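Local coordinates for protein iminosuccinate reductase (PDB 6RQA) that catalyses the NADH-dependent reduction of iminosuccinate to L-aspartate, which regenerates the amino donor of the beta-hydroxyaspartate cycle during glycolate and glyoxylate assimilation, at residues V138-K146 and L291-R302; G155-R165 and M185-L196. All coordinates share one frame; numbering follows the deposited sequence.

Interaction 1: V138-K146 and L291-R302; sequences VSIKYLAPK and LGAVVAGDDPGR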
loop_
_atom_site.group_PDB
_atom_site.type_symbol
_atom_site.label_atom_id
_atom_site.label_comp_id
_atom_site.label_asym_id
_atom_site.label_seq_id
_atom_site.Cartn_x
_atom_site.Cartn_y
_atom_site.Cartn_z
ATOM N N VAL A 138 25.588 -7.335 -5.832
ATOM C CA VAL A 138 26.177 -6.872 -4.578
ATOM C C VAL A 138 26.656 -8.056 -3.749
ATOM O O VAL A 138 27.759 -8.035 -3.189
ATOM C CB VAL A 138 25.169 -6.001 -3.801
ATOM C CG1 VAL A 138 25.696 -5.690 -2.409
ATOM C CG2 VAL A 138 24.884 -4.715 -4.561
ATOM N N SER A 139 25.839 -9.110 -3.663
ATOM C CA SER A 139 26.254 -10.306 -2.939
ATOM C C SER A 139 27.477 -10.947 -3.577
ATOM O O SER A 139 28.319 -11.512 -2.872
ATOM C CB SER A 139 25.105 -11.312 -2.875
ATOM O OG SER A 139 24.865 -11.889 -4.146
ATOM N N ILE A 140 27.594 -10.871 -4.905
ATOM C CA ILE A 140 28.773 -11.408 -5.579
ATOM C C ILE A 140 30.014 -10.621 -5.177
ATOM O O ILE A 140 31.045 -11.197 -4.812
ATOM C CB ILE A 140 28.570 -11.403 -7.104
ATOM C CG1 ILE A 140 27.483 -12.403 -7.503
ATOM C CG2 ILE A 140 29.874 -11.718 -7.822
ATOM C CD1 ILE A 140 27.201 -12.430 -8.987
ATOM N N LYS A 141 29.928 -9.290 -5.223
ATOM C CA LYS A 141 31.085 -8.460 -4.902
ATOM C C LYS A 141 31.598 -8.712 -3.489
ATOM O O LYS A 141 32.808 -8.630 -3.247
ATOM C CB LYS A 141 30.733 -6.983 -5.080
ATOM C CG LYS A 141 31.875 -6.026 -4.774
ATOM C CD LYS A 141 31.409 -4.582 -4.811
ATOM C CE LYS A 141 32.516 -3.629 -4.389
ATOM N NZ LYS A 141 32.053 -2.213 -4.386
ATOM N N TYR A 142 30.708 -9.036 -2.550
ATOM C CA TYR A 142 31.085 -9.157 -1.149
ATOM C C TYR A 142 31.165 -10.590 -0.639
ATOM O O TYR A 142 31.648 -10.799 0.479
ATOM C CB TYR A 142 30.108 -8.364 -0.266
ATOM C CG TYR A 142 30.254 -6.861 -0.383
ATOM C CD1 TYR A 142 31.211 -6.178 0.357
ATOM C CD2 TYR A 142 29.437 -6.127 -1.232
ATOM C CE1 TYR A 142 31.352 -4.805 0.254
ATOM C CE2 TYR A 142 29.570 -4.753 -1.343
ATOM C CZ TYR A 142 30.528 -4.099 -0.597
ATOM O OH TYR A 142 30.664 -2.732 -0.703
ATOM N N LEU A 143 30.716 -11.584 -1.412
ATOM C CA LEU A 143 30.697 -12.961 -0.932
ATOM C C LEU A 143 31.278 -13.989 -1.897
ATOM O O LEU A 143 31.477 -15.137 -1.485
ATOM C CB LEU A 143 29.264 -13.387 -0.576
ATOM C CG LEU A 143 28.517 -12.540 0.456
ATOM C CD1 LEU A 143 27.064 -12.974 0.548
ATOM C CD2 LEU A 143 29.193 -12.626 1.817
ATOM N N ALA A 144 31.554 -13.628 -3.147
ATOM C CA ALA A 144 32.046 -14.607 -4.104
ATOM C C ALA A 144 33.438 -15.099 -3.711
ATOM O O ALA A 144 34.227 -14.355 -3.120
ATOM C CB ALA A 144 32.091 -14.015 -5.510
ATOM N N PRO A 145 33.760 -16.354 -4.023
ATOM C CA PRO A 145 35.105 -16.861 -3.734
ATOM C C PRO A 145 36.167 -16.064 -4.476
ATOM O O PRO A 145 35.924 -15.511 -5.551
ATOM C CB PRO A 145 35.050 -18.314 -4.222
ATOM C CG PRO A 145 33.596 -18.664 -4.210
ATOM C CD PRO A 145 32.880 -17.400 -4.571
ATOM N N LYS A 146 37.354 -16.009 -3.881
ATOM C CA LYS A 146 38.455 -15.253 -4.459
ATOM C C LYS A 146 38.848 -15.833 -5.811
ATOM O O LYS A 146 39.185 -17.016 -5.918
ATOM C CB LYS A 146 39.647 -15.252 -3.503
ATOM C CG LYS A 146 39.666 -16.414 -2.514
ATOM C CD LYS A 146 39.338 -15.950 -1.096
ATOM C CE LYS A 146 37.900 -16.264 -0.707
ATOM N NZ LYS A 146 37.658 -17.731 -0.599
ATOM N N LEU A 291 23.171 -9.359 4.274
ATOM C CA LEU A 291 24.170 -8.963 3.287
ATOM C C LEU A 291 24.634 -7.532 3.519
ATOM O O LEU A 291 25.812 -7.212 3.320
ATOM C CB LEU A 291 23.609 -9.121 1.875
ATOM C CG LEU A 291 24.531 -8.657 0.744
ATOM C CD1 LEU A 291 25.811 -9.482 0.722
ATOM C CD2 LEU A 291 23.828 -8.718 -0.599
ATOM N N GLY A 292 23.722 -6.656 3.948
ATOM C CA GLY A 292 24.090 -5.273 4.195
ATOM C C GLY A 292 25.138 -5.113 5.278
ATOM O O GLY A 292 25.959 -4.194 5.220
ATOM N N ALA A 293 25.122 -5.993 6.284
ATOM C CA ALA A 293 26.138 -5.929 7.329
ATOM C C ALA A 293 27.527 -6.204 6.770
ATOM O O ALA A 293 28.522 -5.687 7.293
ATOM C CB ALA A 293 25.807 -6.915 8.449
ATOM N N VAL A 294 27.617 -7.014 5.713
ATOM C CA VAL A 294 28.893 -7.208 5.035
ATOM C C VAL A 294 29.282 -5.950 4.270
ATOM O O VAL A 294 30.459 -5.568 4.227
ATOM C CB VAL A 294 28.823 -8.435 4.108
ATOM C CG1 VAL A 294 30.177 -8.700 3.467
ATOM C CG2 VAL A 294 28.339 -9.652 4.877
ATOM N N VAL A 295 28.300 -5.282 3.659
ATOM C CA VAL A 295 28.580 -4.065 2.905
ATOM C C VAL A 295 29.006 -2.941 3.842
ATOM O O VAL A 295 29.929 -2.177 3.537
ATOM C CB VAL A 295 27.354 -3.668 2.062
ATOM C CG1 VAL A 295 27.661 -2.440 1.221
ATOM C CG2 VAL A 295 26.915 -4.831 1.183
ATOM N N ALA A 296 28.352 -2.828 4.996
ATOM C CA ALA A 296 28.657 -1.777 5.959
ATOM C C ALA A 296 29.914 -2.054 6.773
ATOM O O ALA A 296 30.260 -1.243 7.640
ATOM C CB ALA A 296 27.471 -1.567 6.904
ATOM N N GLY A 297 30.598 -3.169 6.527
ATOM C CA GLY A 297 31.816 -3.490 7.239
ATOM C C GLY A 297 31.630 -4.126 8.599
ATOM O O GLY A 297 32.631 -4.427 9.263
ATOM N N ASP A 298 30.390 -4.344 9.039
ATOM C CA ASP A 298 30.147 -4.950 10.343
ATOM C C ASP A 298 30.258 -6.469 10.320
ATOM O O ASP A 298 30.458 -7.077 11.377
ATOM C CB ASP A 298 28.766 -4.544 10.864
ATOM C CG ASP A 298 28.643 -3.049 11.093
ATOM O OD1 ASP A 298 28.624 -2.293 10.099
ATOM O OD2 ASP A 298 28.566 -2.629 12.267
ATOM N N ASP A 299 30.135 -7.091 9.150
ATOM C CA ASP A 299 30.221 -8.532 9.012
ATOM C C ASP A 299 31.376 -8.884 8.084
ATOM O O ASP A 299 31.476 -8.317 6.986
ATOM C CB ASP A 299 28.900 -9.104 8.459
ATOM C CG ASP A 299 28.814 -10.619 8.576
ATOM O OD1 ASP A 299 29.730 -11.321 8.100
ATOM O OD2 ASP A 299 27.815 -11.110 9.144
ATOM N N PRO A 300 32.271 -9.794 8.482
ATOM C CA PRO A 300 33.377 -10.163 7.584
ATOM C C PRO A 300 32.916 -10.862 6.318
ATOM O O PRO A 300 33.598 -10.768 5.291
ATOM C CB PRO A 300 34.248 -11.078 8.457
ATOM C CG PRO A 300 33.323 -11.598 9.508
ATOM C CD PRO A 300 32.347 -10.491 9.777
ATOM N N GLY A 301 31.783 -11.561 6.358
ATOM C CA GLY A 301 31.227 -12.162 5.164
ATOM C C GLY A 301 31.534 -13.636 5.002
ATOM O O GLY A 301 31.177 -14.451 5.857
ATOM N N ARG A 302 32.197 -13.984 3.897
ATOM C CA ARG A 302 32.477 -15.386 3.602
ATOM C C ARG A 302 33.425 -15.993 4.630
ATOM O O ARG A 302 33.128 -17.036 5.224
ATOM C CB ARG A 302 33.055 -15.517 2.192
ATOM C CG ARG A 302 33.759 -16.839 1.931
ATOM C CD ARG A 302 34.188 -16.962 0.478
ATOM N NE ARG A 302 33.044 -17.135 -0.413
ATOM C CZ ARG A 302 32.518 -18.314 -0.729
ATOM N NH1 ARG A 302 33.034 -19.429 -0.229
ATOM N NH2 ARG A 302 31.477 -18.378 -1.546
#
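The end of helix 125-143 packs on short helix 291-295 and the loop after it, beside the parallel sheet of the NAD-binding Rossmann domain; Y142 and R302 carry much of the contact. The two helix segments cross at 56°, their axes 10.0 Å apart. V295 comes over one face of the Y142 ring: its CG2 lies 3.9 Å from the ring centroid, a CH-pi contact displaced toward the rim. V294 CG1 meets Y142 CB at 3.7 Å. The phenol OH is hydrogen-bonded to E44 of helix 36-51. L291 reaches across with both methyls. CD1 touches L143 CD1 at 3.7 Å, and CD2 lies against S139 CB and V138 CG1.

Past the helix, G297 closes it in a Schellman motif. D299 OD1 accepts from G301 N in an Asx turn, using its anti lone pair. R302 starts out extended (chi1 163°) toward the helix end, and its bend at chi3 (-70°) turns NE and NH2 to L143 O. NE donates to L143 O over 2.8 Å, nearly in the guanidinium plane. NH2 adds a weak bond to the same oxygen and also donates to T235 O. P145 CG sits over one face of the guanidinium, 3.4 Å from NH2. R302 is buried, and the carbonyls of L143 and T235 meet its N-H groups; this would fix the guanidinium's rotation and join loop, helix end and strand 235-239.

Interaction 2: G155-R165 and M185-L196; sequences GAGHQSAFQMR and MLSRLADTAAEL. With NAD (nicotinamide-adenine-dinucleotide), chain C.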
loop_
_atom_site.group_PDB
_atom_site.type_symbol
_atom_site.label_atom_id
_atom_site.label_comp_id
_atom_site.label_asym_id
_atom_site.label_seq_id
_atom_site.Cartn_x
_atom_site.Cartn_y
_atom_site.Cartn_z
ATOM N N GLY A 155 18.462 -21.177 -14.578
ATOM C CA GLY A 155 17.254 -20.483 -15.019
ATOM C C GLY A 155 17.580 -19.605 -16.210
ATOM O O GLY A 155 18.588 -18.901 -16.246
ATOM N N ALA A 156 16.700 -19.656 -17.211
ATOM C CA ALA A 156 16.866 -18.893 -18.441
ATOM C C ALA A 156 15.630 -18.055 -18.742
ATOM O O ALA A 156 15.297 -17.824 -19.908
ATOM C CB ALA A 156 17.184 -19.816 -19.615
ATOM N N GLY A 157 14.956 -17.578 -17.700
ATOM C CA GLY A 157 13.761 -16.782 -17.872
ATOM C C GLY A 157 14.043 -15.368 -18.331
ATOM O O GLY A 157 15.137 -15.069 -18.818
ATOM N N HIS A 158 13.054 -14.485 -18.173
ATOM C CA HIS A 158 13.206 -13.104 -18.619
ATOM C C HIS A 158 14.316 -12.392 -17.854
ATOM O O HIS A 158 15.165 -11.718 -18.449
ATOM C CB HIS A 158 11.880 -12.358 -18.465
ATOM C CG HIS A 158 11.988 -10.878 -18.670
ATOM N ND1 HIS A 158 11.940 -9.977 -17.629
ATOM C CD2 HIS A 158 12.138 -10.141 -19.797
ATOM C CE1 HIS A 158 12.056 -8.750 -18.104
ATOM N NE2 HIS A 158 12.177 -8.822 -19.417
ATOM N N GLN A 159 14.327 -12.534 -16.530
ATOM C CA GLN A 159 15.280 -11.805 -15.703
ATOM C C GLN A 159 16.673 -12.420 -15.701
ATOM O O GLN A 159 17.610 -11.774 -15.218
ATOM C CB GLN A 159 14.759 -11.705 -14.268
ATOM C CG GLN A 159 13.481 -10.900 -14.143
ATOM C CD GLN A 159 13.110 -10.626 -12.704
ATOM O OE1 GLN A 159 13.659 -11.231 -11.786
ATOM N NE2 GLN A 159 12.176 -9.705 -12.500
ATOM N N SER A 160 16.835 -13.636 -16.231
ATOM C CA SER A 160 18.149 -14.272 -16.234
ATOM C C SER A 160 19.161 -13.470 -17.041
ATOM O O SER A 160 20.355 -13.469 -16.715
ATOM C CB SER A 160 18.046 -15.697 -16.780
ATOM O OG SER A 160 17.617 -15.693 -18.130
ATOM N N ALA A 161 18.709 -12.785 -18.095
ATOM C CA ALA A 161 19.616 -11.944 -18.868
ATOM C C ALA A 161 20.139 -10.784 -18.030
ATOM O O ALA A 161 21.337 -10.477 -18.056
ATOM C CB ALA A 161 18.911 -11.426 -20.121
ATOM N N PHE A 162 19.254 -10.131 -17.272
ATOM C CA PHE A 162 19.681 -9.031 -16.415
ATOM C C PHE A 162 20.636 -9.517 -15.333
ATOM O O PHE A 162 21.590 -8.815 -14.975
ATOM C CB PHE A 162 18.463 -8.347 -15.793
ATOM C CG PHE A 162 17.494 -7.807 -16.804
ATOM C CD1 PHE A 162 17.649 -6.532 -17.317
ATOM C CD2 PHE A 162 16.431 -8.578 -17.245
ATOM C CE1 PHE A 162 16.762 -6.033 -18.250
ATOM C CE2 PHE A 162 15.540 -8.084 -18.177
ATOM C CZ PHE A 162 15.707 -6.810 -18.680
ATOM N N GLN A 163 20.401 -10.719 -14.803
ATOM C CA GLN A 163 21.291 -11.261 -13.782
ATOM C C GLN A 163 22.690 -11.492 -14.338
ATOM O O GLN A 163 23.688 -11.212 -13.664
ATOM C CB GLN A 163 20.716 -12.563 -13.220
ATOM C CG GLN A 163 19.306 -12.439 -12.654
ATOM C CD GLN A 163 19.241 -11.594 -11.394
ATOM O OE1 GLN A 163 20.180 -11.566 -10.599
ATOM N NE2 GLN A 163 18.125 -10.898 -11.209
ATOM N N MET A 164 22.784 -11.990 -15.572
ATOM C CA MET A 164 24.094 -12.273 -16.153
ATOM C C MET A 164 24.851 -10.987 -16.464
ATOM O O MET A 164 26.066 -10.907 -16.240
ATOM C CB MET A 164 23.938 -13.126 -17.414
ATOM C CG MET A 164 25.256 -13.646 -17.972
ATOM S SD MET A 164 25.066 -14.634 -19.471
ATOM C CE MET A 164 23.991 -15.936 -18.885
ATOM N N ARG A 165 24.155 -9.971 -16.977
ATOM C CA ARG A 165 24.819 -8.709 -17.286
ATOM C C ARG A 165 25.326 -8.023 -16.024
ATOM O O ARG A 165 26.442 -7.491 -16.006
ATOM C CB ARG A 165 23.873 -7.786 -18.057
ATOM C CG ARG A 165 23.730 -8.136 -19.529
ATOM C CD ARG A 165 22.997 -7.043 -20.292
ATOM N NE ARG A 165 21.555 -7.078 -20.066
ATOM C CZ ARG A 165 20.689 -7.682 -20.874
ATOM N NH1 ARG A 165 21.119 -8.301 -21.965
ATOM N NH2 ARG A 165 19.393 -7.664 -20.593
ATOM N N MET A 185 14.900 -22.678 -23.583
ATOM C CA MET A 185 15.144 -21.289 -23.213
ATOM C C MET A 185 16.621 -20.970 -23.027
ATOM O O MET A 185 16.960 -19.798 -22.836
ATOM C CB MET A 185 14.384 -20.943 -21.931
ATOM C CG MET A 185 12.941 -20.523 -22.154
ATOM S SD MET A 185 12.090 -20.115 -20.618
ATOM C CE MET A 185 11.693 -21.750 -20.007
ATOM N N LEU A 186 17.504 -21.972 -23.088
ATOM C CA LEU A 186 18.929 -21.736 -22.878
ATOM C C LEU A 186 19.532 -20.808 -23.926
ATOM O O LEU A 186 20.638 -20.297 -23.718
ATOM C CB LEU A 186 19.685 -23.066 -22.864
ATOM C CG LEU A 186 19.477 -23.942 -21.627
ATOM C CD1 LEU A 186 20.105 -25.311 -21.825
ATOM C CD2 LEU A 186 20.050 -23.267 -20.388
ATOM N N SER A 187 18.837 -20.580 -25.044
ATOM C CA SER A 187 19.338 -19.647 -26.049
ATOM C C SER A 187 19.416 -18.227 -25.503
ATOM O O SER A 187 20.237 -17.428 -25.968
ATOM C CB SER A 187 18.452 -19.692 -27.293
ATOM O OG SER A 187 17.095 -19.450 -26.961
ATOM N N ARG A 188 18.574 -17.895 -24.522
ATOM C CA ARG A 188 18.625 -16.568 -23.919
ATOM C C ARG A 188 19.912 -16.370 -23.126
ATOM O O ARG A 188 20.468 -15.265 -23.099
ATOM C CB ARG A 188 17.401 -16.352 -23.031
ATOM C CG ARG A 188 17.307 -14.969 -22.410
ATOM C CD ARG A 188 15.922 -14.732 -21.832
ATOM N NE ARG A 188 15.837 -13.471 -21.100
ATOM C CZ ARG A 188 15.497 -12.310 -21.648
ATOM N NH1 ARG A 188 15.448 -11.213 -20.905
ATOM N NH2 ARG A 188 15.204 -12.245 -22.940
ATOM N N LEU A 189 20.403 -17.427 -22.476
ATOM C CA LEU A 189 21.670 -17.329 -21.758
ATOM C C LEU A 189 22.846 -17.236 -22.721
ATOM O O LEU A 189 23.781 -16.459 -22.494
ATOM C CB LEU A 189 21.841 -18.526 -20.822
ATOM C CG LEU A 189 20.794 -18.704 -19.721
ATOM C CD1 LEU A 189 21.140 -19.897 -18.841
ATOM C CD2 LEU A 189 20.666 -17.436 -18.890
ATOM N N ALA A 190 22.820 -18.020 -23.802
ATOM C CA ALA A 190 23.921 -17.992 -24.758
ATOM C C ALA A 190 23.995 -16.653 -25.481
ATOM O O ALA A 190 25.089 -16.122 -25.701
ATOM C CB ALA A 190 23.776 -19.137 -25.760
ATOM N N ASP A 191 22.842 -16.090 -25.851
ATOM C CA ASP A 191 22.829 -14.813 -26.557
ATOM C C ASP A 191 23.446 -13.707 -25.710
ATOM O O ASP A 191 24.307 -12.955 -26.182
ATOM C CB ASP A 191 21.399 -14.449 -26.961
ATOM C CG ASP A 191 20.893 -15.276 -28.128
ATOM O OD1 ASP A 191 21.667 -16.107 -28.650
ATOM O OD2 ASP A 191 19.724 -15.094 -28.525
ATOM N N THR A 192 23.023 -13.596 -24.448
ATOM C CA THR A 192 23.575 -12.563 -23.579
ATOM C C THR A 192 25.031 -12.845 -23.226
ATOM O O THR A 192 25.815 -11.907 -23.047
ATOM C CB THR A 192 22.731 -12.432 -22.311
ATOM O OG1 THR A 192 22.675 -13.694 -21.635
ATOM C CG2 THR A 192 21.322 -11.994 -22.666
ATOM N N ALA A 193 25.411 -14.122 -23.127
ATOM C CA ALA A 193 26.819 -14.453 -22.946
ATOM C C ALA A 193 27.653 -13.992 -24.134
ATOM O O ALA A 193 28.828 -13.642 -23.970
ATOM C CB ALA A 193 26.987 -15.956 -22.726
ATOM N N ALA A 194 27.067 -13.981 -25.334
ATOM C CA ALA A 194 27.772 -13.450 -26.494
ATOM C C ALA A 194 27.895 -11.933 -26.430
ATOM O O ALA A 194 28.904 -11.376 -26.877
ATOM C CB ALA A 194 27.063 -13.870 -27.781
ATOM N N GLU A 195 26.884 -11.251 -25.882
ATOM C CA GLU A 195 26.973 -9.803 -25.718
ATOM C C GLU A 195 28.074 -9.421 -24.739
ATOM O O GLU A 195 28.687 -8.356 -24.876
ATOM C CB GLU A 195 25.632 -9.239 -25.246
ATOM C CG GLU A 195 24.474 -9.471 -26.202
ATOM C CD GLU A 195 23.168 -8.905 -25.677
ATOM O OE1 GLU A 195 23.117 -8.523 -24.489
ATOM O OE2 GLU A 195 22.193 -8.840 -26.454
ATOM N N LEU A 196 28.339 -10.271 -23.751
ATOM C CA LEU A 196 29.364 -10.024 -22.749
ATOM C C LEU A 196 30.728 -10.574 -23.149
ATOM O O LEU A 196 31.670 -10.481 -22.357
ATOM C CB LEU A 196 28.938 -10.629 -21.409
ATOM C CG LEU A 196 27.579 -10.170 -20.875
ATOM C CD1 LEU A 196 27.152 -11.025 -19.695
ATOM C CD2 LEU A 196 27.627 -8.701 -20.488
HETATM P PA NAD C . 10.044 -16.393 -15.997
HETATM O O1A NAD C . 8.781 -17.194 -15.848
HETATM O O2A NAD C . 10.532 -15.522 -17.109
HETATM O O5B NAD C . 11.153 -17.723 -16.109
HETATM C C5B NAD C . 10.757 -18.657 -15.181
HETATM C C4B NAD C . 11.746 -19.793 -15.190
HETATM O O4B NAD C . 11.429 -20.661 -14.118
HETATM C C3B NAD C . 11.481 -20.549 -16.488
HETATM O O3B NAD C . 12.340 -19.973 -17.417
HETATM C C2B NAD C . 11.891 -21.977 -16.107
HETATM O O2B NAD C . 13.251 -22.195 -16.276
HETATM C C1B NAD C . 11.597 -22.008 -14.554
HETATM N N9A NAD C . 10.330 -22.689 -14.263
HETATM C C8A NAD C . 9.020 -22.388 -14.679
HETATM N N7A NAD C . 8.117 -23.245 -14.203
HETATM C C5A NAD C . 8.866 -24.154 -13.434
HETATM C C6A NAD C . 8.503 -25.295 -12.671
HETATM N N6A NAD C . 7.195 -25.671 -12.602
HETATM N N1A NAD C . 9.461 -26.018 -12.005
HETATM C C2A NAD C . 10.753 -25.577 -12.126
HETATM N N3A NAD C . 11.246 -24.519 -12.806
HETATM C C4A NAD C . 10.254 -23.822 -13.460
HETATM O O3 NAD C . 10.104 -15.803 -14.499
HETATM P PN NAD C . 11.043 -14.539 -14.308
HETATM O O1N NAD C . 12.432 -14.522 -14.896
HETATM O O2N NAD C . 10.017 -13.465 -14.237
HETATM O O5D NAD C . 11.480 -14.519 -12.581
HETATM C C5D NAD C . 11.590 -15.820 -12.194
HETATM C C4D NAD C . 11.560 -15.869 -10.687
HETATM O O4D NAD C . 12.218 -14.688 -10.181
HETATM C C3D NAD C . 10.066 -15.777 -10.258
HETATM O O3D NAD C . 9.870 -16.802 -9.351
HETATM C C2D NAD C . 9.984 -14.395 -9.583
HETATM O O2D NAD C . 9.206 -14.369 -8.435
HETATM C C1D NAD C . 11.448 -14.266 -9.100
HETATM N N1N NAD C . 11.772 -12.804 -8.859
HETATM C C2N NAD C . 12.515 -12.533 -7.747
HETATM C C3N NAD C . 12.853 -11.213 -7.455
HETATM C C7N NAD C . 13.668 -11.008 -6.222
HETATM O O7N NAD C . 14.020 -9.892 -5.856
HETATM N N7N NAD C . 14.006 -12.136 -5.515
HETATM C C4N NAD C . 12.428 -10.188 -8.301
HETATM C C5N NAD C . 11.671 -10.493 -9.426
HETATM C C6N NAD C . 11.339 -11.823 -9.709
#
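R188 binds the backbone at the start of helix 158-170, the helix that follows the glycine-rich loop of the Rossmann fold. Its NH1 donates to H158 O in the carbonyl plane, on a lone pair; the modelled 2.5 Å is shorter than such a bond should be, so the length is doubtful. NE adds weak bonds to G157 O and H158 O. The chain of R188 runs extended from CG to NE, with CG anti to the backbone N (chi1 -177°), which carries the guanidinium across to the loop. A161 CB lies over one face of that group. G157 O also takes a hydrogen bond from S160 OG.

The same turn binds the cofactor through backbone N-H groups. H158 N donates to NAD O2A over 2.9 Å, almost straight. Q159 N donates to NAD O1N at 3.2 Å. Each phosphate of the pyrophosphate thus receives one N-H from the helix start, whose dipole probably favours the negative charge. Q159 OE1 lies above the plane of the nicotinamide ring, displaced to its C5N-C6N side, and M185 reaches the adenosine ribose at O3B.

Farther along, R165 NH1 and E195 OE1 form a salt bridge whose hydrogen bond is weak, the guanidinium and carboxylate nearly coplanar.

The helix segments run 29° from parallel, their axes 9.3 Å apart. A156 CB fits against M185 and L189. M164 lies between L189, T192, A193 and L196. Its chain bends at chi3 (-59°), and this turns CE onto L189 CD2 at 3.6 Å, while SD lies 3.4 Å from T192 OG1.

Both interactions belong to the NAD-binding part of the chain, but they stand differently to the cofactor. Interaction 2 touches NAD directly, through the turn that receives its pyrophosphate. Interaction 1 is set back: the side chain of S139 is about 11 Å from NAD and about 6 Å from that of M240, an NAD-binding residue. The centres of the two contacts are 25 Å apart, and their nearest atoms about 6 Å, without touching. Helix 125-143 connects them. Its last turns pack in interaction 1, while farther back T132 and S136 meet Q163, and L126 and A129 meet F162, of the 155-165 segment.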